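PDB 5DLL: aminopeptidase N from Francisella tularensis subsp. tularensis, which probably uses a bound zinc ion to cleave single amino acids from the N termini of intracellular peptides, preferring alanine but accepting most others. Local coordinates for residues L652-Y655 and Q656-N659; A668-I671 and A672-L676; L516-Q519 and K520-Y523. All blocks are in the same frame, centred on the assembly; numbering follows the deposited sequence.

Interaction 1: L652-Y655 and Q656-N659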
# COMPACT_ATOMS: atom_id res chain seq x y z
N LEU A 652 -8.07 -15.13 30.77
CA LEU A 652 -7.09 -16.12 31.24
C LEU A 652 -7.28 -17.49 30.57
O LEU A 652 -6.31 -18.13 30.19
CB LEU A 652 -7.18 -16.27 32.76
CG LEU A 652 -6.33 -17.36 33.41
CD1 LEU A 652 -4.86 -17.20 33.07
CD2 LEU A 652 -6.54 -17.36 34.92
N ALA A 653 -8.53 -17.92 30.46
CA ALA A 653 -8.86 -19.23 29.88
C ALA A 653 -8.47 -19.30 28.41
O ALA A 653 -7.74 -20.21 27.99
CB ALA A 653 -10.35 -19.52 30.05
N VAL A 654 -8.94 -18.33 27.64
CA VAL A 654 -8.65 -18.27 26.21
C VAL A 654 -7.16 -18.03 25.96
O VAL A 654 -6.62 -18.52 24.97
CB VAL A 654 -9.50 -17.20 25.50
CG1 VAL A 654 -9.13 -17.10 24.03
CG2 VAL A 654 -10.99 -17.51 25.64
N TYR A 655 -6.49 -17.30 26.84
CA TYR A 655 -5.04 -17.14 26.71
C TYR A 655 -4.38 -18.50 26.74
O TYR A 655 -3.68 -18.87 25.81
CB TYR A 655 -4.45 -16.25 27.82
CG TYR A 655 -2.93 -16.15 27.77
CD1 TYR A 655 -2.30 -15.20 26.96
CD2 TYR A 655 -2.13 -17.01 28.51
CE1 TYR A 655 -0.92 -15.12 26.90
CE2 TYR A 655 -0.74 -16.94 28.46
CZ TYR A 655 -0.14 -15.99 27.65
OH TYR A 655 1.23 -15.90 27.60
N GLN A 656 -4.64 -19.26 27.81
CA GLN A 656 -3.96 -20.54 28.00
C GLN A 656 -4.43 -21.62 27.02
O GLN A 656 -3.74 -22.61 26.81
CB GLN A 656 -4.05 -21.03 29.47
CG GLN A 656 -2.91 -20.52 30.37
CD GLN A 656 -1.52 -21.02 29.98
OE1 GLN A 656 -1.36 -22.14 29.50
NE2 GLN A 656 -0.51 -20.19 30.18
N GLN A 657 -5.59 -21.41 26.39
CA GLN A 657 -6.03 -22.30 25.31
C GLN A 657 -5.44 -21.90 23.94
O GLN A 657 -5.40 -22.72 23.02
CB GLN A 657 -7.56 -22.42 25.27
CG GLN A 657 -8.29 -21.55 24.26
CD GLN A 657 -9.80 -21.63 24.41
OE1 GLN A 657 -10.32 -22.06 25.45
NE2 GLN A 657 -10.52 -21.21 23.37
N CYS A 658 -4.99 -20.65 23.82
CA CYS A 658 -4.22 -20.20 22.65
C CYS A 658 -2.71 -20.39 22.85
O CYS A 658 -1.97 -20.49 21.87
CB CYS A 658 -4.51 -18.73 22.36
SG CYS A 658 -6.22 -18.37 21.90
N ASN A 659 -2.27 -20.44 24.10
CA ASN A 659 -0.86 -20.59 24.45
C ASN A 659 -0.42 -22.05 24.37
O ASN A 659 -0.13 -22.68 25.39
CB ASN A 659 -0.61 -20.03 25.86
CG ASN A 659 0.86 -20.04 26.26
OD1 ASN A 659 1.20 -20.44 27.37
ND2 ASN A 659 1.73 -19.60 25.36
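Y655 and Q656, neighbours in the chain, meet again through their side chains on the flank of a helix that is about to end. The Q656 chain bends at chi2 and carries its NE2 to 3.7 Å from CE2 of Y655, with the amide steeply inclined to the ring, their planes 63° apart. CG of Y655 stands anti to the backbone N (chi1 176°), beside the carbonyl carbon, and the ring leans toward the following turn. N659 runs side by side with it there and points the same way: CE2 of Y655 lies 4.0 Å from CB of N659, and the ring and amide planes are 28° apart. V654 faces another way and sets its CG1 3.8 Å from SG of C658, an apolar i to i+4 pair.

In the backbone, N of Q656, Q657 and C658 donate to O of L652, A653 and V654 in turn. O of Y655 receives N of N659 at 2.7 Å and, weakly, N of C658. L696 and L700 of helix 691-703 pack on the tyrosine, while L676 and C680 of helix 668-685 cover V654. This is the C-terminal turn of helix 648-658, where N659 leaves helical geometry, within the helical repeat domain of an M1 aminopeptidase.

Interaction 2: A668-I671 and A672-L676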
# COMPACT_ATOMS: atom_id res chain seq x y z
N ALA A 668 -2.13 -20.18 8.94
CA ALA A 668 -3.12 -19.16 9.30
C ALA A 668 -3.75 -19.38 10.68
O ALA A 668 -4.17 -18.41 11.33
CB ALA A 668 -4.21 -19.07 8.24
N GLU A 669 -3.82 -20.64 11.11
CA GLU A 669 -4.37 -21.00 12.42
C GLU A 669 -3.41 -20.64 13.55
O GLU A 669 -3.84 -20.09 14.57
CB GLU A 669 -4.72 -22.49 12.47
CG GLU A 669 -5.59 -22.89 13.66
CD GLU A 669 -5.91 -24.38 13.71
OE1 GLU A 669 -5.65 -25.09 12.72
OE2 GLU A 669 -6.44 -24.85 14.74
N GLN A 670 -2.13 -20.97 13.37
CA GLN A 670 -1.09 -20.62 14.36
C GLN A 670 -0.88 -19.11 14.48
O GLN A 670 -0.63 -18.59 15.57
CB GLN A 670 0.24 -21.31 14.02
CG GLN A 670 0.23 -22.81 14.26
CD GLN A 670 -0.03 -23.17 15.71
OE1 GLN A 670 -1.01 -23.84 16.03
NE2 GLN A 670 0.85 -22.71 16.60
N ILE A 671 -1.00 -18.40 13.36
CA ILE A 671 -0.90 -16.95 13.35
C ILE A 671 -2.07 -16.32 14.10
O ILE A 671 -1.88 -15.45 14.95
CB ILE A 671 -0.81 -16.42 11.90
CG1 ILE A 671 0.50 -16.88 11.25
CG2 ILE A 671 -0.89 -14.90 11.86
CD1 ILE A 671 0.51 -16.79 9.74
N ALA A 672 -3.29 -16.77 13.78
CA ALA A 672 -4.52 -16.24 14.39
C ALA A 672 -4.58 -16.52 15.89
O ALA A 672 -5.11 -15.71 16.66
CB ALA A 672 -5.74 -16.83 13.71
N LYS A 673 -4.04 -17.67 16.29
CA LYS A 673 -3.93 -18.07 17.70
C LYS A 673 -3.08 -17.05 18.45
O LYS A 673 -3.49 -16.55 19.50
CB LYS A 673 -3.30 -19.47 17.80
CG LYS A 673 -3.96 -20.46 18.76
CD LYS A 673 -3.68 -21.90 18.31
CE LYS A 673 -3.75 -22.92 19.44
NZ LYS A 673 -5.13 -23.36 19.81
N ARG A 674 -1.92 -16.74 17.88
CA ARG A 674 -0.93 -15.84 18.50
C ARG A 674 -1.42 -14.42 18.74
O ARG A 674 -0.96 -13.75 19.66
CB ARG A 674 0.35 -15.78 17.67
CG ARG A 674 1.37 -16.86 17.99
CD ARG A 674 2.69 -16.60 17.29
NE ARG A 674 2.58 -16.79 15.84
CZ ARG A 674 2.71 -17.96 15.21
NH1 ARG A 674 2.96 -19.07 15.88
NH2 ARG A 674 2.58 -18.01 13.89
N LYS A 675 -2.34 -13.94 17.90
CA LYS A 675 -2.82 -12.58 18.08
C LYS A 675 -4.01 -12.50 19.03
O LYS A 675 -4.11 -11.55 19.80
CB LYS A 675 -3.09 -11.88 16.75
CG LYS A 675 -4.08 -12.54 15.81
CD LYS A 675 -4.20 -11.74 14.52
CE LYS A 675 -2.91 -11.74 13.71
NZ LYS A 675 -3.07 -11.09 12.38
N LEU A 676 -4.90 -13.49 19.00
CA LEU A 676 -5.95 -13.57 20.03
C LEU A 676 -5.31 -13.77 21.40
O LEU A 676 -5.75 -13.18 22.39
CB LEU A 676 -6.93 -14.71 19.75
CG LEU A 676 -8.09 -14.79 20.77
CD1 LEU A 676 -8.94 -13.53 20.70
CD2 LEU A 676 -8.95 -16.02 20.58
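R674 folds its guanidinium back over the helix turn that precedes it, so that O of Q670 sits over the centre of one face, 3.4 Å from CZ of R674. A bend at chi3 (-69°) brings the flat group back along the helix. NH2 of R674 then comes to 3.5 Å from CG1 of I671, where the two side chains cross at a slant, and NH1 of R674 lies 4.0 Å from CB of Q670. The carbonyl under the guanidinium is already engaged: O of Q670 accepts the backbone N of R674 at 3.2 Å. A main-chain oxygen of the buried Q670 thus serves the helix and also faces a cation, whose charge would be expected to polarise it.

These residues form the opening turns of helix 668-685, in the all-helical C-terminal domain with its ARM-like repeats. The arginine also ties the helix to other parts of the chain, through a salt bridge from NE to D297 and a hydrogen bond from NH2 to O of S665.

Q670 and K673 lie side by side and point the same way, with OE1 of Q670 4.0 Å from CD of K673. NZ of K673 probably hydrogen-bonds to O of Q657. K675 passes obliquely across I671, CE of K675 being 4.2 Å from CG2 of I671, and S609 of helix 605-612 also touches K675.

Interaction 3: L516-Q519 and K520-Y523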
# COMPACT_ATOMS: atom_id res chain seq x y z
N LEU A 516 -28.07 0.81 -6.37
CA LEU A 516 -28.61 2.17 -6.28
C LEU A 516 -28.03 3.01 -7.42
O LEU A 516 -26.91 3.51 -7.32
CB LEU A 516 -28.27 2.78 -4.92
CG LEU A 516 -28.72 4.23 -4.68
CD1 LEU A 516 -30.23 4.35 -4.76
CD2 LEU A 516 -28.20 4.70 -3.34
N LYS A 517 -28.81 3.15 -8.49
CA LYS A 517 -28.39 3.88 -9.69
C LYS A 517 -29.09 5.23 -9.80
O LYS A 517 -29.20 5.78 -10.89
CB LYS A 517 -28.73 3.05 -10.94
CG LYS A 517 -28.26 1.61 -10.91
CD LYS A 517 -28.64 0.91 -12.20
CE LYS A 517 -28.43 -0.58 -12.10
NZ LYS A 517 -28.63 -1.27 -13.41
N GLU A 518 -29.54 5.76 -8.67
CA GLU A 518 -30.45 6.90 -8.66
C GLU A 518 -30.23 7.74 -7.42
O GLU A 518 -29.64 7.27 -6.44
CB GLU A 518 -31.89 6.37 -8.71
CG GLU A 518 -32.95 7.36 -9.17
CD GLU A 518 -34.32 6.73 -9.34
OE1 GLU A 518 -34.40 5.60 -9.87
OE2 GLU A 518 -35.32 7.36 -8.94
N GLN A 519 -30.67 9.00 -7.46
CA GLN A 519 -30.59 9.90 -6.30
C GLN A 519 -31.35 9.33 -5.09
O GLN A 519 -30.86 9.38 -3.96
CB GLN A 519 -31.14 11.29 -6.68
CG GLN A 519 -31.25 12.29 -5.53
CD GLN A 519 -29.93 12.54 -4.82
OE1 GLN A 519 -28.86 12.49 -5.44
NE2 GLN A 519 -29.99 12.80 -3.52
N LYS A 520 -32.54 8.79 -5.35
CA LYS A 520 -33.35 8.13 -4.33
C LYS A 520 -34.06 6.92 -4.94
O LYS A 520 -34.50 6.97 -6.09
CB LYS A 520 -34.36 9.12 -3.73
CG LYS A 520 -35.30 8.53 -2.68
CD LYS A 520 -35.52 9.46 -1.49
CE LYS A 520 -36.04 10.85 -1.88
NZ LYS A 520 -37.29 10.80 -2.68
N GLN A 521 -34.14 5.83 -4.18
CA GLN A 521 -34.73 4.58 -4.65
C GLN A 521 -35.16 3.69 -3.48
O GLN A 521 -34.37 3.42 -2.58
CB GLN A 521 -33.73 3.83 -5.54
CG GLN A 521 -34.33 2.73 -6.40
CD GLN A 521 -33.33 2.10 -7.35
OE1 GLN A 521 -32.37 2.74 -7.78
NE2 GLN A 521 -33.54 0.83 -7.67
N THR A 522 -36.42 3.24 -3.51
CA THR A 522 -36.96 2.36 -2.47
C THR A 522 -36.99 0.91 -2.97
O THR A 522 -37.14 0.66 -4.17
CB THR A 522 -38.39 2.81 -2.06
OG1 THR A 522 -38.36 4.18 -1.67
CG2 THR A 522 -38.92 1.98 -0.90
N TYR A 523 -36.81 -0.02 -2.04
CA TYR A 523 -36.76 -1.46 -2.35
C TYR A 523 -37.72 -2.22 -1.45
O TYR A 523 -37.65 -2.12 -0.22
CB TYR A 523 -35.33 -1.99 -2.17
CG TYR A 523 -34.30 -1.18 -2.91
CD1 TYR A 523 -33.71 -0.07 -2.32
CD2 TYR A 523 -33.93 -1.51 -4.21
CE1 TYR A 523 -32.78 0.70 -3.00
CE2 TYR A 523 -33.00 -0.75 -4.90
CZ TYR A 523 -32.43 0.35 -4.28
OH TYR A 523 -31.50 1.11 -4.95
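A tight reversal between two strands of the Ig-like domain brings L516, at the end of strand 508-516, against Q521 and Y523 of strand 520-525. CD1 of L516 does most of the touching. CD1 of L516 lies 3.6 Å from CB of Q521, the two side chains sliding past each other in opposite directions, and 3.5 Å from OH of Y523, whose side chain crosses the leucine at about a right angle. OH of Y523 is also 3.4 Å from CA of L516, so the phenol end rests against both backbone and side chain. A hydrogen bond to O of E515 fixes the hydroxyl there, one residue before the leucine. With CG of Y523 anti to the carbonyl carbon (chi1 -52°), the ring leaves on the side of the backbone N and its OH comes to the leucine.

Nearer the bend, the extended Q521 side chain places its OE1 3.8 Å from CB of E518, and carboxylate and amide planes are 29° apart although the chains cross almost perpendicularly. OE2 of E518 and O of K520, both acceptors, are close without bonding.

Strand 520-525 forms one outer edge of a four-stranded mixed sheet and pairs antiparallel with strand 472-480, through backbone bonds of Q521 with L477 and of Y523 with L475. L516, by contrast, bonds to I495 of strand 495-502, so the turn passes the chain from one pairing to another.

How the interactions relate
From the N terminus, interaction 3 comes first and closes the short turn between strands 508-516 and 520-525 in the Ig-like domain. Interactions 1 and 2 follow in the helical C-terminal domain, one at the end of helix 648-658, the other at the start of helix 668-685. All three are local and lie in series; none nests in or crosses another. Interactions 1 and 2, with centres about 12 Å apart, touch directly: CD2 of L676 packs against SG of C658, and CG of K673 against O of C658, joining successive helices. Interaction 3 stands apart, its nearest atoms about 33 Å from interaction 2 and about 40 Å from interaction 1.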